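Local coordinates for neuroglobin (Symsagittifera roscoffensis, PDB 4B4Y), which probably binds oxygen reversibly at a heme iron, as a neuroglobin of the globin family, at residues D30-V35 / S70-I75; N87-H92 / T149-E154; G114-C119 / K143-I148. All coordinates share one frame; numbering follows the deposited sequence.

From the N terminus, helix 28-42 supplies the first half of interaction 1, and the chain returns through helix 66-83 to close it at residues 70-75. Interaction 2 opens only after that, in the loop at 87-92, and stays open to the C terminus. Nested inside it, interaction 3 begins on helix 111-127 and closes at 143-148 on helix 135-153; the end of that helix and the C-terminal residue then close interaction 2. Interactions 1 and 3 meet where Val-35 packs on Leu-116, and interactions 2 and 3 where Val-89 packs on Ile-147. Around the heme, interaction 1 joins helices 28-42 and 66-83, interaction 3 joins 111-127 and 135-153, and interaction 2 adds the 87-92 loop.

Interaction 1. Residues D30-V35 / S70-I75; sequences DFVEDV and SHAKSI. With HEM (protoporphyrin IX containing Fe), chain B; OXY (oxygen molecule), chain C.
Val-32 drives its CG1 methyl into the flank of helix 66-83, 3.3 Å from the carbonyl oxygen of Ala-72 and 3.9 Å from Ile-75 CG1. That methyl stands anti to the backbone N, which aims it between the two residues, and the Val-32 and Ile-75 side chains slant across one another. One residue on, Glu-33 lays the aliphatic part of its chain alongside, CG sitting 3.7 Å from Ala-72 CB, while its carboxylate runs on toward Arg-63 in a long, weak ion pair. Val-32 and Glu-33 thus pack on Ala-72 from directions roughly at right angles, and its small side chain lets the backbones come to 5.7 Å between the CA atoms of Glu-33 and Ala-72.

Ile-75 bridges to the heme: while CG1 meets Val-32, it turns its CG2 methyl onto the porphyrin, 3.3 Å from CHB. With CG anti to the backbone N (chi1 -173°), the His-71 ring swings over the heme and presents its edge to the bound dioxygen; NE2 donates a weak, bent hydrogen bond to O2 of that molecule (3.0 Å, 143° at the hydrogen), and O2 in turn binds the iron. Phe-50 meets the imidazole edge-to-face and Trp-52 also touches it, which would probably limit its turning. A leucine in place of His-71 would probably leave the dioxygen without this N-H donor. The helices cross at 109°, their axes 9.0 Å apart, and the arrangement is that of the globin distal pocket: the B/E helix crossing behind a distal histidine and an isoleucine over the heme.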
loop_
_atom_site.group_PDB
_atom_site.type_symbol
_atom_site.label_atom_id
_atom_site.label_comp_id
_atom_site.label_asym_id
_atom_site.label_seq_id
_atom_site.Cartn_x
_atom_site.Cartn_y
_atom_site.Cartn_z
ATOM N N ASP A 30 3.119 16.884 -12.243
ATOM C CA ASP A 30 1.829 17.106 -12.909
ATOM C C ASP A 30 1.584 16.025 -14.022
ATOM O O ASP A 30 0.499 15.432 -14.067
ATOM C CB ASP A 30 1.772 18.517 -13.515
ATOM C CG ASP A 30 1.743 19.637 -12.438
ATOM O OD1 ASP A 30 1.377 19.361 -11.252
ATOM O OD2 ASP A 30 2.132 20.804 -12.791
ATOM N N PHE A 31 2.608 15.730 -14.808
ATOM C CA PHE A 31 2.521 14.791 -15.924
ATOM C C PHE A 31 2.157 13.389 -15.371
ATOM O O PHE A 31 1.221 12.748 -15.885
ATOM C CB PHE A 31 3.812 14.780 -16.769
ATOM C CG PHE A 31 4.098 13.466 -17.472
ATOM C CD1 PHE A 31 3.439 13.081 -18.680
ATOM C CD2 PHE A 31 5.038 12.617 -16.968
ATOM C CE1 PHE A 31 3.725 11.842 -19.317
ATOM C CE2 PHE A 31 5.307 11.412 -17.579
ATOM C CZ PHE A 31 4.653 11.027 -18.754
ATOM N N VAL A 32 2.854 12.931 -14.339
ATOM C CA VAL A 32 2.630 11.624 -13.833
ATOM C C VAL A 32 1.208 11.552 -13.148
ATOM O O VAL A 32 0.573 10.553 -13.244
ATOM C CB VAL A 32 3.759 11.162 -12.817
ATOM C CG1 VAL A 32 3.488 9.676 -12.283
ATOM C CG2 VAL A 32 5.111 11.132 -13.481
ATOM N N GLU A 33 0.735 12.585 -12.460
ATOM C CA GLU A 33 -0.593 12.615 -11.847
ATOM C C GLU A 33 -1.724 12.635 -12.959
ATOM O O GLU A 33 -2.729 11.920 -12.841
ATOM C CB GLU A 33 -0.712 13.861 -10.957
ATOM C CG GLU A 33 0.063 13.687 -9.584
ATOM C CD GLU A 33 -0.145 14.837 -8.602
ATOM O OE1 GLU A 33 -0.993 15.749 -8.851
ATOM O OE2 GLU A 33 0.618 14.871 -7.599
ATOM N N ASP A 34 -1.447 13.314 -14.086
ATOM C CA ASP A 34 -2.332 13.271 -15.262
ATOM C C ASP A 34 -2.478 11.822 -15.732
ATOM O O ASP A 34 -3.555 11.407 -15.988
ATOM C CB ASP A 34 -1.754 14.123 -16.454
ATOM C CG ASP A 34 -1.944 15.621 -16.251
ATOM O OD1 ASP A 34 -2.709 16.027 -15.334
ATOM O OD2 ASP A 34 -1.239 16.415 -16.955
ATOM N N VAL A 35 -1.382 11.079 -15.793
ATOM C CA VAL A 35 -1.406 9.716 -16.216
ATOM C C VAL A 35 -2.247 8.831 -15.283
ATOM O O VAL A 35 -3.066 8.016 -15.752
ATOM C CB VAL A 35 0.018 9.104 -16.292
ATOM C CG1 VAL A 35 -0.041 7.564 -16.502
ATOM C CG2 VAL A 35 0.843 9.804 -17.395
ATOM N N SER A 70 1.381 10.733 -3.431
ATOM C CA SER A 70 2.510 9.925 -3.022
ATOM C C SER A 70 2.622 8.676 -3.928
ATOM O O SER A 70 3.727 8.306 -4.419
ATOM C CB SER A 70 2.315 9.606 -1.518
ATOM O OG SER A 70 3.054 8.421 -1.194
ATOM N N HIS A 71 1.513 8.012 -4.232
ATOM C CA HIS A 71 1.671 6.875 -5.214
ATOM C C HIS A 71 2.197 7.365 -6.616
ATOM O O HIS A 71 2.997 6.751 -7.259
ATOM C CB HIS A 71 0.342 6.098 -5.367
ATOM C CG HIS A 71 0.482 4.869 -6.207
ATOM N ND1 HIS A 71 0.977 3.682 -5.702
ATOM C CD2 HIS A 71 0.220 4.646 -7.523
ATOM C CE1 HIS A 71 1.055 2.792 -6.682
ATOM N NE2 HIS A 71 0.605 3.348 -7.796
ATOM N N ALA A 72 1.713 8.496 -7.079
ATOM C CA ALA A 72 2.170 9.029 -8.375
ATOM C C ALA A 72 3.683 9.360 -8.290
ATOM O O ALA A 72 4.439 9.048 -9.224
ATOM C CB ALA A 72 1.308 10.310 -8.749
ATOM N N LYS A 73 4.126 9.989 -7.187
ATOM C CA LYS A 73 5.574 10.333 -7.016
ATOM C C LYS A 73 6.403 9.022 -7.092
ATOM O O LYS A 73 7.454 9.025 -7.765
ATOM C CB LYS A 73 5.904 11.032 -5.672
ATOM C CG LYS A 73 5.516 12.511 -5.481
ATOM C CD LYS A 73 6.416 13.517 -6.245
ATOM C CE LYS A 73 7.805 13.860 -5.565
ATOM N NZ LYS A 73 8.888 14.157 -6.637
ATOM N N SER A 74 5.911 7.917 -6.459
ATOM C CA SER A 74 6.653 6.651 -6.449
ATOM C C SER A 74 6.708 6.056 -7.762
ATOM O O SER A 74 7.791 5.640 -8.174
ATOM C CB SER A 74 6.088 5.582 -5.448
ATOM O OG SER A 74 6.023 6.154 -4.149
ATOM N N ILE A 75 5.585 5.913 -8.486
ATOM C CA ILE A 75 5.765 5.305 -9.823
ATOM C C ILE A 75 6.565 6.239 -10.738
ATOM O O ILE A 75 7.313 5.780 -11.609
ATOM C CB ILE A 75 4.457 4.895 -10.503
ATOM C CG1 ILE A 75 3.614 6.081 -10.874
ATOM C CG2 ILE A 75 3.569 3.965 -9.592
ATOM C CD1 ILE A 75 2.169 5.597 -11.298
HETATM C CHA HEM B . 2.667 -0.453 -6.483
HETATM C CHB HEM B . 5.193 1.188 -10.230
HETATM C CHC HEM B . 1.938 -0.918 -13.219
HETATM C CHD HEM B . -1.043 -1.530 -9.504
HETATM C C1A HEM B . 3.645 0.160 -7.228
HETATM C C2A HEM B . 4.867 0.707 -6.738
HETATM C C3A HEM B . 5.553 1.165 -7.757
HETATM C C4A HEM B . 4.827 0.867 -8.932
HETATM C CMA HEM B . 6.965 1.846 -7.753
HETATM C CAA HEM B . 5.262 0.730 -5.223
HETATM C CBA HEM B . 4.894 2.088 -4.668
HETATM C CGA HEM B . 4.977 2.130 -3.156
HETATM O O1A HEM B . 5.900 1.628 -2.526
HETATM O O2A HEM B . 4.054 2.693 -2.531
HETATM C C1B HEM B . 4.561 0.728 -11.406
HETATM C C2B HEM B . 5.062 0.838 -12.768
HETATM C C3B HEM B . 4.205 0.242 -13.579
HETATM C C4B HEM B . 3.091 -0.228 -12.774
HETATM C CMB HEM B . 6.419 1.512 -13.113
HETATM C CAB HEM B . 4.289 0.145 -15.116
HETATM C CBB HEM B . 5.212 -0.639 -15.682
HETATM C C1C HEM B . 0.809 -1.180 -12.473
HETATM C C2C HEM B . -0.545 -1.474 -12.980
HETATM C C3C HEM B . -1.373 -1.552 -11.958
HETATM C C4C HEM B . -0.576 -1.364 -10.781
HETATM C CMC HEM B . -0.952 -1.574 -14.473
HETATM C CAC HEM B . -2.914 -1.882 -12.018
HETATM C CBC HEM B . -3.704 -1.315 -11.100
HETATM C C1D HEM B . -0.292 -1.506 -8.343
HETATM C C2D HEM B . -0.694 -1.989 -7.011
HETATM C C3D HEM B . 0.469 -1.626 -6.175
HETATM C C4D HEM B . 1.454 -0.933 -6.973
HETATM C CMD HEM B . -2.000 -2.620 -6.517
HETATM C CAD HEM B . 0.601 -1.751 -4.658
HETATM C CBD HEM B . 0.039 -0.400 -5.232
HETATM C CGD HEM B . -0.176 0.326 -4.043
HETATM O O1D HEM B . -0.867 1.355 -4.187
HETATM O O2D HEM B . 0.349 -0.277 -3.046
HETATM N NA HEM B . 3.669 0.264 -8.563
HETATM N NB HEM B . 3.392 0.073 -11.470
HETATM N NC HEM B . 0.737 -1.103 -11.137
HETATM N ND HEM B . 0.994 -0.985 -8.250
HETATM FE FE HEM B . 2.206 -0.469 -9.802
HETATM O O1 OXY C . 0.753 2.032 -10.766
HETATM O O2 OXY C . 1.383 1.305 -9.863
#

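Interaction 2. Residues N87-H92 / T149-E154; sequences NGVKKH and TVMVTE. With HEM (protoporphyrin IX containing Fe), chain B.
Met-151 and Val-89 meet tip to tip, the thioether sulfur SD of Met-151 lying 3.4 Å from Val-89 CG1. The methionine chain is bent at both chi2 and chi3 (-52° and -79°), which brings SD, CG and CE all against the valine: CG rests 3.7 Å from Val-89 CG2, while the terminal CE settles 3.4 Å from the backbone oxygen of Val-89. That same oxygen accepts the backbone N-H of His-92 at 2.9 Å, within the 3-10 turn that presents Val-89 to the helix. Val-89 also touches Cys-82 of helix 66-83.

On the other side, Met-151 is carried by the last turn of helix 135-153. Thr-149 O takes two donors from opposite faces of its plane, Val-152 N and the hydroxyl OG1 of Thr-153, the latter at 2.8 Å; with a weak third bond from Thr-153 N, this grip is likely to steady the last turn. Val-152 turns to the heme instead, its CG2 3.8 Å from the heme methyl CMB. The contact thus fastens the loop between helices 66-83 and 93-96 to one flank of helix 135-153, whose other sides face the heme and Phe-113 of helix 111-127.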
loop_
_atom_site.group_PDB
_atom_site.type_symbol
_atom_site.label_atom_id
_atom_site.label_comp_id
_atom_site.label_asym_id
_atom_site.label_seq_id
_atom_site.Cartn_x
_atom_site.Cartn_y
_atom_site.Cartn_z
ATOM N N ASN A 87 18.972 0.954 -21.243
ATOM C CA ASN A 87 19.798 -0.262 -21.397
ATOM C C ASN A 87 20.527 -0.741 -20.124
ATOM O O ASN A 87 20.841 -1.931 -19.986
ATOM C CB ASN A 87 20.765 -0.108 -22.588
ATOM C CG ASN A 87 20.015 -0.139 -23.944
ATOM O OD1 ASN A 87 18.893 -0.670 -24.030
ATOM N ND2 ASN A 87 20.613 0.459 -24.983
ATOM N N GLY A 88 20.720 0.170 -19.183
ATOM C CA GLY A 88 21.449 -0.105 -17.955
ATOM C C GLY A 88 20.508 -0.289 -16.773
ATOM O O GLY A 88 20.912 -0.158 -15.580
ATOM N N VAL A 89 19.258 -0.616 -17.122
ATOM C CA VAL A 89 18.156 -0.717 -16.174
ATOM C C VAL A 89 18.445 -1.754 -15.045
ATOM O O VAL A 89 18.047 -1.536 -13.874
ATOM C CB VAL A 89 16.777 -0.940 -16.943
ATOM C CG1 VAL A 89 16.507 -2.366 -17.163
ATOM C CG2 VAL A 89 15.649 -0.305 -16.240
ATOM N N LYS A 90 19.157 -2.842 -15.374
ATOM C CA LYS A 90 19.555 -3.839 -14.344
ATOM C C LYS A 90 20.293 -3.299 -13.092
ATOM O O LYS A 90 20.326 -3.990 -12.089
ATOM C CB LYS A 90 20.290 -5.047 -14.949
ATOM C CG LYS A 90 19.348 -6.148 -15.424
ATOM C CD LYS A 90 18.719 -5.827 -16.790
ATOM C CE LYS A 90 17.968 -7.036 -17.355
ATOM N NZ LYS A 90 17.986 -7.059 -18.859
ATOM N N LYS A 91 20.847 -2.075 -13.134
ATOM C CA LYS A 91 21.415 -1.406 -11.930
ATOM C C LYS A 91 20.384 -1.134 -10.832
ATOM O O LYS A 91 20.741 -0.981 -9.646
ATOM C CB LYS A 91 22.113 -0.075 -12.276
ATOM C CG LYS A 91 23.627 -0.187 -12.325
ATOM C CD LYS A 91 24.340 1.002 -11.662
ATOM C CE LYS A 91 25.863 0.873 -11.815
ATOM N NZ LYS A 91 26.615 2.027 -11.241
ATOM N N HIS A 92 19.117 -1.028 -11.249
ATOM C CA HIS A 92 17.998 -0.695 -10.353
ATOM C C HIS A 92 17.361 -1.961 -9.743
ATOM O O HIS A 92 16.646 -1.862 -8.727
ATOM C CB HIS A 92 16.971 0.213 -11.060
ATOM C CG HIS A 92 17.499 1.588 -11.387
ATOM N ND1 HIS A 92 17.800 2.529 -10.418
ATOM C CD2 HIS A 92 17.785 2.178 -12.577
ATOM C CE1 HIS A 92 18.254 3.629 -10.993
ATOM N NE2 HIS A 92 18.247 3.448 -12.303
ATOM N N THR A 149 7.960 -2.319 -17.821
ATOM C CA THR A 149 7.044 -3.360 -17.473
ATOM C C THR A 149 7.685 -4.614 -16.927
ATOM O O THR A 149 7.254 -5.147 -15.868
ATOM C CB THR A 149 6.130 -3.677 -18.669
ATOM O OG1 THR A 149 5.333 -2.525 -18.863
ATOM C CG2 THR A 149 5.196 -4.926 -18.331
ATOM N N VAL A 150 8.663 -5.119 -17.662
ATOM C CA VAL A 150 9.497 -6.266 -17.218
ATOM C C VAL A 150 10.206 -5.967 -15.902
ATOM O O VAL A 150 10.206 -6.782 -15.011
ATOM C CB VAL A 150 10.534 -6.640 -18.286
ATOM C CG1 VAL A 150 11.654 -7.583 -17.716
ATOM C CG2 VAL A 150 9.816 -7.267 -19.589
ATOM N N MET A 151 10.769 -4.785 -15.710
ATOM C CA MET A 151 11.436 -4.514 -14.432
ATOM C C MET A 151 10.478 -4.592 -13.233
ATOM O O MET A 151 10.873 -4.823 -12.077
ATOM C CB MET A 151 12.088 -3.120 -14.479
ATOM C CG MET A 151 13.247 -3.022 -15.532
ATOM S SD MET A 151 14.492 -4.343 -15.325
ATOM C CE MET A 151 15.371 -3.595 -13.929
ATOM N N VAL A 152 9.205 -4.303 -13.465
ATOM C CA VAL A 152 8.335 -4.134 -12.325
ATOM C C VAL A 152 7.615 -5.464 -12.041
ATOM O O VAL A 152 7.078 -5.675 -10.959
ATOM C CB VAL A 152 7.442 -2.966 -12.646
ATOM C CG1 VAL A 152 5.999 -3.324 -12.613
ATOM C CG2 VAL A 152 7.846 -1.775 -11.817
ATOM N N THR A 153 7.633 -6.376 -12.995
ATOM C CA THR A 153 6.973 -7.642 -12.816
ATOM C C THR A 153 7.912 -8.864 -12.613
ATOM O O THR A 153 7.442 -9.966 -12.270
ATOM C CB THR A 153 6.105 -7.967 -14.030
ATOM O OG1 THR A 153 6.890 -7.830 -15.210
ATOM C CG2 THR A 153 4.921 -7.033 -14.090
ATOM N N GLU A 154 9.206 -8.682 -12.836
ATOM C CA GLU A 154 10.121 -9.839 -12.945
ATOM C C GLU A 154 11.380 -9.679 -12.096
ATOM O O GLU A 154 11.255 -9.475 -10.877
ATOM C CB GLU A 154 10.490 -10.098 -14.415
ATOM C CG GLU A 154 9.282 -10.477 -15.348
ATOM C CD GLU A 154 9.739 -10.933 -16.773
ATOM O OE1 GLU A 154 10.977 -11.168 -16.987
ATOM O OE2 GLU A 154 8.855 -11.052 -17.681
HETATM C CHA HEM B . 2.667 -0.453 -6.483
HETATM C CHB HEM B . 5.193 1.188 -10.230
HETATM C CHC HEM B . 1.938 -0.918 -13.219
HETATM C CHD HEM B . -1.043 -1.530 -9.504
HETATM C C1A HEM B . 3.645 0.160 -7.228
HETATM C C2A HEM B . 4.867 0.707 -6.738
HETATM C C3A HEM B . 5.553 1.165 -7.757
HETATM C C4A HEM B . 4.827 0.867 -8.932
HETATM C CMA HEM B . 6.965 1.846 -7.753
HETATM C CAA HEM B . 5.262 0.730 -5.223
HETATM C CBA HEM B . 4.894 2.088 -4.668
HETATM C CGA HEM B . 4.977 2.130 -3.156
HETATM O O1A HEM B . 5.900 1.628 -2.526
HETATM O O2A HEM B . 4.054 2.693 -2.531
HETATM C C1B HEM B . 4.561 0.728 -11.406
HETATM C C2B HEM B . 5.062 0.838 -12.768
HETATM C C3B HEM B . 4.205 0.242 -13.579
HETATM C C4B HEM B . 3.091 -0.228 -12.774
HETATM C CMB HEM B . 6.419 1.512 -13.113
HETATM C CAB HEM B . 4.289 0.145 -15.116
HETATM C CBB HEM B . 5.212 -0.639 -15.682
HETATM C C1C HEM B . 0.809 -1.180 -12.473
HETATM C C2C HEM B . -0.545 -1.474 -12.980
HETATM C C3C HEM B . -1.373 -1.552 -11.958
HETATM C C4C HEM B . -0.576 -1.364 -10.781
HETATM C CMC HEM B . -0.952 -1.574 -14.473
HETATM C CAC HEM B . -2.914 -1.882 -12.018
HETATM C CBC HEM B . -3.704 -1.315 -11.100
HETATM C C1D HEM B . -0.292 -1.506 -8.343
HETATM C C2D HEM B . -0.694 -1.989 -7.011
HETATM C C3D HEM B . 0.469 -1.626 -6.175
HETATM C C4D HEM B . 1.454 -0.933 -6.973
HETATM C CMD HEM B . -2.000 -2.620 -6.517
HETATM C CAD HEM B . 0.601 -1.751 -4.658
HETATM C CBD HEM B . 0.039 -0.400 -5.232
HETATM C CGD HEM B . -0.176 0.326 -4.043
HETATM O O1D HEM B . -0.867 1.355 -4.187
HETATM O O2D HEM B . 0.349 -0.277 -3.046
HETATM N NA HEM B . 3.669 0.264 -8.563
HETATM N NB HEM B . 3.392 0.073 -11.470
HETATM N NC HEM B . 0.737 -1.103 -11.137
HETATM N ND HEM B . 0.994 -0.985 -8.250
HETATM FE FE HEM B . 2.206 -0.469 -9.802
#

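Interaction 3. Residues G114-C119 / K143-I148. With HEM (protoporphyrin IX containing Fe), chain B.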
loop_
_atom_site.group_PDB
_atom_site.type_symbol
_atom_site.label_atom_id
_atom_site.label_comp_id
_atom_site.label_asym_id
_atom_site.label_seq_id
_atom_site.Cartn_x
_atom_site.Cartn_y
_atom_site.Cartn_z
ATOM N N GLY A 114 -0.957 -2.838 -20.456
ATOM C CA GLY A 114 -1.252 -2.213 -21.778
ATOM C C GLY A 114 -2.064 -0.957 -21.680
ATOM O O GLY A 114 -1.771 0.057 -22.301
ATOM N N LYS A 115 -3.069 -0.962 -20.837
ATOM C CA LYS A 115 -3.882 0.244 -20.642
ATOM C C LYS A 115 -3.109 1.435 -20.082
ATOM O O LYS A 115 -3.290 2.601 -20.531
ATOM C CB LYS A 115 -5.082 -0.113 -19.717
ATOM C CG LYS A 115 -6.100 -1.106 -20.371
ATOM C CD LYS A 115 -6.503 -0.766 -21.860
ATOM C CE LYS A 115 -7.551 -1.778 -22.391
ATOM N NZ LYS A 115 -7.122 -3.227 -22.276
ATOM N N LEU A 116 -2.324 1.171 -19.025
ATOM C CA LEU A 116 -1.522 2.182 -18.385
ATOM C C LEU A 116 -0.509 2.653 -19.453
ATOM O O LEU A 116 -0.263 3.825 -19.579
ATOM C CB LEU A 116 -0.764 1.629 -17.160
ATOM C CG LEU A 116 0.162 2.661 -16.436
ATOM C CD1 LEU A 116 -0.535 3.899 -15.833
ATOM C CD2 LEU A 116 1.005 2.018 -15.310
ATOM N N GLY A 117 0.067 1.769 -20.259
ATOM C CA GLY A 117 1.012 2.329 -21.259
ATOM C C GLY A 117 0.292 3.220 -22.237
ATOM O O GLY A 117 0.819 4.246 -22.678
ATOM N N GLY A 118 -0.979 2.910 -22.558
ATOM C CA GLY A 118 -1.702 3.878 -23.451
ATOM C C GLY A 118 -1.865 5.225 -22.830
ATOM O O GLY A 118 -1.813 6.267 -23.522
ATOM N N CYS A 119 -2.090 5.246 -21.511
ATOM C CA CYS A 119 -2.239 6.542 -20.833
ATOM C C CYS A 119 -0.942 7.360 -20.780
ATOM O O CYS A 119 -0.977 8.617 -20.854
ATOM C CB CYS A 119 -2.780 6.395 -19.400
ATOM S SG CYS A 119 -4.470 5.589 -19.274
ATOM N N LYS A 143 8.553 0.882 -26.771
ATOM C CA LYS A 143 9.607 -0.070 -26.389
ATOM C C LYS A 143 10.109 0.215 -24.941
ATOM O O LYS A 143 10.261 -0.700 -24.097
ATOM C CB LYS A 143 10.767 -0.005 -27.402
ATOM C CG LYS A 143 11.712 -1.254 -27.238
ATOM C CD LYS A 143 12.530 -1.585 -28.499
ATOM C CE LYS A 143 13.304 -2.911 -28.247
ATOM N NZ LYS A 143 14.146 -3.363 -29.406
ATOM N N ALA A 144 10.358 1.464 -24.648
ATOM C CA ALA A 144 10.711 1.860 -23.275
ATOM C C ALA A 144 9.685 1.328 -22.260
ATOM O O ALA A 144 10.049 0.821 -21.201
ATOM C CB ALA A 144 10.764 3.455 -23.163
ATOM N N TYR A 145 8.386 1.480 -22.565
ATOM C CA TYR A 145 7.348 1.059 -21.611
ATOM C C TYR A 145 7.417 -0.444 -21.389
ATOM O O TYR A 145 7.255 -0.951 -20.277
ATOM C CB TYR A 145 5.916 1.477 -22.076
ATOM C CG TYR A 145 4.918 1.071 -21.045
ATOM C CD1 TYR A 145 4.880 1.700 -19.817
ATOM C CD2 TYR A 145 4.048 -0.008 -21.286
ATOM C CE1 TYR A 145 3.963 1.304 -18.829
ATOM C CE2 TYR A 145 3.119 -0.367 -20.376
ATOM C CZ TYR A 145 3.070 0.276 -19.139
ATOM O OH TYR A 145 2.136 -0.174 -18.242
ATOM N N GLY A 146 7.676 -1.169 -22.465
ATOM C CA GLY A 146 7.870 -2.638 -22.378
ATOM C C GLY A 146 8.994 -3.051 -21.408
ATOM O O GLY A 146 8.839 -4.009 -20.642
ATOM N N ILE A 147 10.116 -2.332 -21.428
ATOM C CA ILE A 147 11.262 -2.664 -20.552
ATOM C C ILE A 147 10.865 -2.307 -19.133
ATOM O O ILE A 147 11.132 -3.060 -18.247
ATOM C CB ILE A 147 12.545 -1.836 -20.956
ATOM C CG1 ILE A 147 13.285 -2.485 -22.154
ATOM C CG2 ILE A 147 13.504 -1.631 -19.773
ATOM C CD1 ILE A 147 13.882 -1.390 -23.135
ATOM N N ILE A 148 10.272 -1.139 -18.908
ATOM C CA ILE A 148 9.841 -0.749 -17.551
ATOM C C ILE A 148 8.841 -1.815 -16.962
ATOM O O ILE A 148 8.933 -2.227 -15.787
ATOM C CB ILE A 148 9.221 0.649 -17.572
ATOM C CG1 ILE A 148 10.275 1.703 -17.970
ATOM C CG2 ILE A 148 8.537 0.964 -16.218
ATOM C CD1 ILE A 148 9.733 3.095 -18.184
HETATM C CHA HEM B . 2.667 -0.453 -6.483
HETATM C CHB HEM B . 5.193 1.188 -10.230
HETATM C CHC HEM B . 1.938 -0.918 -13.219
HETATM C CHD HEM B . -1.043 -1.530 -9.504
HETATM C C1A HEM B . 3.645 0.160 -7.228
HETATM C C2A HEM B . 4.867 0.707 -6.738
HETATM C C3A HEM B . 5.553 1.165 -7.757
HETATM C C4A HEM B . 4.827 0.867 -8.932
HETATM C CMA HEM B . 6.965 1.846 -7.753
HETATM C CAA HEM B . 5.262 0.730 -5.223
HETATM C CBA HEM B . 4.894 2.088 -4.668
HETATM C CGA HEM B . 4.977 2.130 -3.156
HETATM O O1A HEM B . 5.900 1.628 -2.526
HETATM O O2A HEM B . 4.054 2.693 -2.531
HETATM C C1B HEM B . 4.561 0.728 -11.406
HETATM C C2B HEM B . 5.062 0.838 -12.768
HETATM C C3B HEM B . 4.205 0.242 -13.579
HETATM C C4B HEM B . 3.091 -0.228 -12.774
HETATM C CMB HEM B . 6.419 1.512 -13.113
HETATM C CAB HEM B . 4.289 0.145 -15.116
HETATM C CBB HEM B . 5.212 -0.639 -15.682
HETATM C C1C HEM B . 0.809 -1.180 -12.473
HETATM C C2C HEM B . -0.545 -1.474 -12.980
HETATM C C3C HEM B . -1.373 -1.552 -11.958
HETATM C C4C HEM B . -0.576 -1.364 -10.781
HETATM C CMC HEM B . -0.952 -1.574 -14.473
HETATM C CAC HEM B . -2.914 -1.882 -12.018
HETATM C CBC HEM B . -3.704 -1.315 -11.100
HETATM C C1D HEM B . -0.292 -1.506 -8.343
HETATM C C2D HEM B . -0.694 -1.989 -7.011
HETATM C C3D HEM B . 0.469 -1.626 -6.175
HETATM C C4D HEM B . 1.454 -0.933 -6.973
HETATM C CMD HEM B . -2.000 -2.620 -6.517
HETATM C CAD HEM B . 0.601 -1.751 -4.658
HETATM C CBD HEM B . 0.039 -0.400 -5.232
HETATM C CGD HEM B . -0.176 0.326 -4.043
HETATM O O1D HEM B . -0.867 1.355 -4.187
HETATM O O2D HEM B . 0.349 -0.277 -3.046
HETATM N NA HEM B . 3.669 0.264 -8.563
HETATM N NB HEM B . 3.392 0.073 -11.470
HETATM N NC HEM B . 0.737 -1.103 -11.137
HETATM N ND HEM B . 0.994 -0.985 -8.250
HETATM FE FE HEM B . 2.206 -0.469 -9.802
#
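The phenolic OH of Tyr-145, wedged against Leu-116 and Gly-117 of helix 111-127, gives its hydrogen bond to the carbonyl oxygen of Phe-113, one turn earlier on that helix, which is likely to fix the end of the ring. Around the same oxygen lie Leu-116 CB, 3.6 Å away, and the backbone N of Gly-117 at 3.5 Å, where the angle at the N-H is too poor for a hydrogen bond.

One face of the ring lies over Gly-117 CA, which is offset toward the rim, 3.6 Å from the centroid and 15° off the ring normal. This is a CH-pi contact, with CE2 of Tyr-145 the ring atom nearest to Gly-117 CA at 3.5 Å. A CB on Gly-117 would point toward Tyr-145 and fall only 2.7 Å from its CE2, so the bare CA is what lets the phenol lie so close. Tyr-145 leaves its backbone in the direction of helix 111-127, and with CG anti to the backbone N (chi1 -178°) the ring reaches it. Leu-116 crosses the tyrosine at about a right angle and carries on to the porphyrin, where its CD2 lies 3.7 Å from CHC. Tyr-145 reaches the same edge of the heme, OH standing 3.8 Å from the vinyl carbon CAB, and Ile-148 CG2 is 3.7 Å from CBB of that vinyl.

The contact is thus a tyrosine-on-glycine packing between helices 111-127 and 135-153, the G and H helices of the globin fold. Helix 28-42 packs on it through Val-35 and Phe-39 against Leu-116, and helix 66-83 meets Ile-148 with Cys-82 and Leu-83.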